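Local coordinates for protein subdomain of Desmoplakin Carboxy-Terminal domain (DPCT) (Homo sapiens, PDB 1LM5) that probably binds intermediate filaments through plakin repeats of its carboxy-terminal region, consistent with linking the filament cytoskeleton to desmosomes, at residues B[156-159]-B[160-163]. Residues are numbered along the deposited sequence; the frame is centred on the assembly and turned at random.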
# COMPACT_ATOMS: atom_id res chain seq x y z
N LEU B 156 -18.27 8.56 -3.39
CA LEU B 156 -16.87 8.45 -3.76
C LEU B 156 -16.73 7.96 -5.20
O LEU B 156 -15.88 8.44 -5.95
CB LEU B 156 -16.15 7.47 -2.83
CG LEU B 156 -15.86 8.00 -1.43
CD1 LEU B 156 -15.29 6.88 -0.59
CD2 LEU B 156 -14.89 9.18 -1.53
N GLN B 157 -17.56 7.01 -5.57
CA GLN B 157 -17.52 6.45 -6.91
C GLN B 157 -17.82 7.48 -7.99
O GLN B 157 -17.22 7.46 -9.07
CB GLN B 157 -18.52 5.29 -7.01
CG GLN B 157 -18.74 4.78 -8.42
CD GLN B 157 -20.07 4.07 -8.55
OE1 GLN B 157 -20.33 3.09 -7.85
NE2 GLN B 157 -20.93 4.57 -9.43
N ASP B 158 -18.76 8.38 -7.71
CA ASP B 158 -19.12 9.42 -8.67
C ASP B 158 -18.05 10.51 -8.69
O ASP B 158 -18.32 11.67 -8.38
CB ASP B 158 -20.47 10.03 -8.30
CG ASP B 158 -20.95 11.04 -9.33
OD1 ASP B 158 -21.94 11.75 -9.06
OD2 ASP B 158 -20.35 11.11 -10.42
N THR B 159 -16.84 10.11 -9.07
CA THR B 159 -15.71 11.02 -9.12
C THR B 159 -16.02 12.28 -9.92
O THR B 159 -15.48 13.35 -9.64
CB THR B 159 -14.47 10.33 -9.72
OG1 THR B 159 -14.76 9.89 -11.05
CG2 THR B 159 -14.07 9.13 -8.87
N SER B 160 -16.88 12.14 -10.92
CA SER B 160 -17.25 13.27 -11.76
C SER B 160 -17.90 14.38 -10.97
O SER B 160 -17.80 15.55 -11.33
CB SER B 160 -18.21 12.81 -12.87
OG SER B 160 -17.62 11.79 -13.66
N SER B 161 -18.56 14.03 -9.87
CA SER B 161 -19.24 15.02 -9.05
C SER B 161 -18.47 15.53 -7.82
O SER B 161 -19.06 16.16 -6.94
CB SER B 161 -20.60 14.48 -8.60
OG SER B 161 -20.43 13.33 -7.79
N TYR B 162 -17.18 15.25 -7.76
CA TYR B 162 -16.39 15.73 -6.62
C TYR B 162 -16.36 17.25 -6.62
O TYR B 162 -16.29 17.89 -7.67
CB TYR B 162 -14.95 15.24 -6.71
CG TYR B 162 -14.71 13.81 -6.30
CD1 TYR B 162 -13.42 13.31 -6.21
CD2 TYR B 162 -15.78 12.95 -6.00
CE1 TYR B 162 -13.17 12.00 -5.85
CE2 TYR B 162 -15.54 11.63 -5.64
CZ TYR B 162 -14.24 11.16 -5.57
OH TYR B 162 -13.99 9.84 -5.24
N ALA B 163 -16.37 17.83 -5.42
CA ALA B 163 -16.34 19.28 -5.28
C ALA B 163 -15.07 19.82 -5.93
O ALA B 163 -14.01 19.21 -5.85
CB ALA B 163 -16.37 19.65 -3.81
O HOH W 1 -18.34 9.84 -11.99
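Tyr162 turns back along the chain toward the end of helix 150-157 and donates its OH to Leu156 O, a very short hydrogen bond of 2.5 Å that meets the last turn of this helix of the plakin-repeat domain at its carboxyl end. The carbonyl oxygen lies at the edge of the phenol ring, near its plane. Over one face of the same ring sits the backbone of Thr159: its CA is 3.7 Å from the ring centroid of Tyr162 and 19° off the normal, a CH-pi contact displaced toward the rim. Thr159 CG2 reaches the phenol end, 3.7 Å from Tyr162 OH. CG of Tyr162, anti to its own carbonyl carbon (chi1 -78°), sets the ring against Thr159 CA. Tyr162 N hydrogen-bonds to Thr159 O at 3.2 Å.

The chain kinks at Asp158, the first residue to leave helical geometry and the centre of an inverse gamma turn, spanned by a weak bond of 2.7 Å from Thr159 N to Gln157 O. Asp158 O takes the N-H of Ser161 at 2.8 Å, while the Ser161 hydroxyl lies close to both this oxygen and OD1, its single proton unassigned and its modelled place less sure. CG of Asp158, anti to the backbone N (chi1 -175°), carries the carboxylate forward along the chain, with OD1 beside Ser161.

Farther out, Thr159 OG1 is hydrogen-bonded to Glu6 OE1, and helix 112-124 packs against the turn, with Tyr123 and Leu124 touching Tyr162. Leu156 meanwhile rests on Ile148 and Leu128. Beside the exposed Ser160, one water bridges the turn, donating to Asp158 OD2 and accepting from Ser160 N at 2.9 Å.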